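Local coordinates for protein Afp2 (Serratia entomophila, PDB 6RBN) that probably forms part of the contractile sheath that surrounds the inner tube of the anti-feeding prophage, a phage-tail-like injection system, at residues C[50-55]-C[66-71]. Numbering follows the deposited sequence.
Sequences RNWAEF and AFYTSL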
loop_
_atom_site.group_PDB
_atom_site.type_symbol
_atom_site.label_atom_id
_atom_site.label_comp_id
_atom_site.label_asym_id
_atom_site.label_seq_id
_atom_site.Cartn_x
_atom_site.Cartn_y
_atom_site.Cartn_z
ATOM N N ARG C 50 -81.984 2.282 37.808
ATOM C CA ARG C 50 -80.598 2.494 38.206
ATOM C C ARG C 50 -80.443 2.919 39.658
ATOM O O ARG C 50 -79.425 2.599 40.279
ATOM C CB ARG C 50 -79.940 3.541 37.308
ATOM C CG ARG C 50 -79.746 3.084 35.878
ATOM C CD ARG C 50 -79.096 4.160 35.036
ATOM N NE ARG C 50 -78.909 3.716 33.659
ATOM C CZ ARG C 50 -79.811 3.885 32.697
ATOM N NH1 ARG C 50 -80.963 4.487 32.962
ATOM N NH2 ARG C 50 -79.561 3.450 31.470
ATOM N N ASN C 51 -81.411 3.642 40.214
ATOM C CA ASN C 51 -81.342 4.063 41.603
ATOM C C ASN C 51 -82.754 4.206 42.157
ATOM O O ASN C 51 -83.741 3.877 41.492
ATOM C CB ASN C 51 -80.513 5.348 41.749
ATOM C CG ASN C 51 -80.987 6.478 40.856
ATOM O OD1 ASN C 51 -82.003 6.382 40.177
ATOM N ND2 ASN C 51 -80.230 7.564 40.851
ATOM N N TRP C 52 -82.839 4.695 43.394
ATOM C CA TRP C 52 -84.132 4.863 44.049
ATOM C C TRP C 52 -84.926 6.014 43.448
ATOM O O TRP C 52 -86.161 6.000 43.492
ATOM C CB TRP C 52 -83.921 5.073 45.548
ATOM C CG TRP C 52 -85.171 5.317 46.332
ATOM C CD1 TRP C 52 -85.573 6.496 46.879
ATOM C CD2 TRP C 52 -86.195 4.365 46.636
ATOM N NE1 TRP C 52 -86.775 6.337 47.518
ATOM C CE2 TRP C 52 -87.177 5.035 47.384
ATOM C CE3 TRP C 52 -86.372 3.009 46.355
ATOM C CZ2 TRP C 52 -88.322 4.401 47.849
ATOM C CZ3 TRP C 52 -87.507 2.381 46.820
ATOM C CH2 TRP C 52 -88.468 3.076 47.557
ATOM N N ALA C 53 -84.243 7.007 42.878
ATOM C CA ALA C 53 -84.938 8.143 42.285
ATOM C C ALA C 53 -85.676 7.742 41.012
ATOM O O ALA C 53 -86.790 8.214 40.766
ATOM C CB ALA C 53 -83.951 9.272 42.003
ATOM N N GLU C 54 -85.078 6.869 40.199
ATOM C CA GLU C 54 -85.754 6.407 38.991
ATOM C C GLU C 54 -86.879 5.434 39.307
ATOM O O GLU C 54 -87.810 5.289 38.510
ATOM C CB GLU C 54 -84.761 5.749 38.038
ATOM C CG GLU C 54 -83.771 6.699 37.413
ATOM C CD GLU C 54 -82.822 5.993 36.470
ATOM O OE1 GLU C 54 -82.891 4.750 36.380
ATOM O OE2 GLU C 54 -82.006 6.680 35.821
ATOM N N PHE C 55 -86.807 4.754 40.449
ATOM C CA PHE C 55 -87.842 3.786 40.787
ATOM C C PHE C 55 -89.110 4.469 41.280
ATOM O O PHE C 55 -90.217 3.998 41.001
ATOM C CB PHE C 55 -87.310 2.801 41.824
ATOM C CG PHE C 55 -88.330 1.819 42.299
ATOM C CD1 PHE C 55 -88.836 0.863 41.446
ATOM C CD2 PHE C 55 -88.760 1.834 43.612
ATOM C CE1 PHE C 55 -89.778 -0.038 41.883
ATOM C CE2 PHE C 55 -89.692 0.924 44.058
ATOM C CZ PHE C 55 -90.201 -0.014 43.192
ATOM N N ALA C 66 -95.275 -7.673 46.488
ATOM C CA ALA C 66 -93.985 -8.293 46.768
ATOM C C ALA C 66 -92.846 -7.734 45.928
ATOM O O ALA C 66 -91.685 -7.866 46.327
ATOM C CB ALA C 66 -94.078 -9.803 46.560
ATOM N N PHE C 67 -93.133 -7.119 44.779
ATOM C CA PHE C 67 -92.048 -6.532 44.004
ATOM C C PHE C 67 -91.618 -5.192 44.579
ATOM O O PHE C 67 -90.453 -4.808 44.435
ATOM C CB PHE C 67 -92.449 -6.380 42.529
ATOM C CG PHE C 67 -93.473 -5.303 42.268
ATOM C CD1 PHE C 67 -94.824 -5.563 42.418
ATOM C CD2 PHE C 67 -93.085 -4.047 41.819
ATOM C CE1 PHE C 67 -95.761 -4.581 42.172
ATOM C CE2 PHE C 67 -94.016 -3.064 41.575
ATOM C CZ PHE C 67 -95.357 -3.332 41.749
ATOM N N TYR C 68 -92.535 -4.469 45.222
ATOM C CA TYR C 68 -92.201 -3.154 45.751
ATOM C C TYR C 68 -91.361 -3.262 47.013
ATOM O O TYR C 68 -90.403 -2.504 47.190
ATOM C CB TYR C 68 -93.475 -2.357 46.036
ATOM C CG TYR C 68 -93.213 -0.928 46.451
ATOM C CD1 TYR C 68 -92.930 0.043 45.502
ATOM C CD2 TYR C 68 -93.228 -0.552 47.787
ATOM C CE1 TYR C 68 -92.687 1.347 45.868
ATOM C CE2 TYR C 68 -92.978 0.748 48.163
ATOM C CZ TYR C 68 -92.709 1.694 47.198
ATOM O OH TYR C 68 -92.463 2.995 47.565
ATOM N N THR C 69 -91.713 -4.189 47.905
ATOM C CA THR C 69 -90.958 -4.355 49.139
ATOM C C THR C 69 -89.609 -5.009 48.898
ATOM O O THR C 69 -88.711 -4.866 49.732
ATOM C CB THR C 69 -91.760 -5.180 50.137
ATOM O OG1 THR C 69 -91.984 -6.486 49.602
ATOM C CG2 THR C 69 -93.091 -4.526 50.392
ATOM N N SER C 70 -89.447 -5.720 47.784
ATOM C CA SER C 70 -88.142 -6.269 47.445
ATOM C C SER C 70 -87.195 -5.178 46.973
ATOM O O SER C 70 -86.017 -5.166 47.340
ATOM C CB SER C 70 -88.291 -7.346 46.377
ATOM O OG SER C 70 -89.053 -8.431 46.865
ATOM N N LEU C 71 -87.697 -4.252 46.164
ATOM C CA LEU C 71 -86.867 -3.179 45.639
ATOM C C LEU C 71 -86.620 -2.081 46.657
ATOM O O LEU C 71 -85.534 -1.499 46.668
ATOM C CB LEU C 71 -87.511 -2.606 44.386
ATOM C CG LEU C 71 -87.348 -3.583 43.234
ATOM C CD1 LEU C 71 -88.220 -3.209 42.101
ATOM C CD2 LEU C 71 -85.928 -3.497 42.805
#
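F55 of helix 52-58 sets its ring against Y68 and L71 of helix 66-75, and the contact is mainly apolar, with no hydrogen bond crossing it. The aromatic pairing comes first. F55 and Y68 lie with their planes about 30° apart but slid past one another, centroids 5.5 Å apart, so the rings barely overlap; F55 CE2 comes to 3.5 Å from Y68 CE1. W52, one turn earlier, adds the far corner of its indole: CH2 lies 4.0 Å from Y68 OH, and the two side chains cross at about a right angle. Both W52 and F55 turn CG anti to the backbone N (chi1 178° and 176°), which carries the two rings out to the same neighbour.

The aliphatic part belongs to L71. Its CB sits over one face of F55, a CH-pi contact 4.2 Å from the centroid and shifted toward the rim, while the CD1 methyl reaches F55 CE1 at 3.5 Å.

No polar bond joins the two segments; those of N51 and S70 are made within their own. N51 caps the start of helix 52-58, its OD1 accepting from E54 N at 3.1 Å, and S70 OG donates to A66 O at 2.7 Å, back along its own helix.

Around this buried seam, Y59 packs against F55, while F20 meets W52 edge-to-face and S18 OG bonds its NE1. L71 also rests on F32 of strand 30-34 and on C82 and L84 of strand 82-86, so L71 bridges F55 and two strands of the mixed sheet, while F49 of strand 46-49 packs edge-to-face on F55 itself.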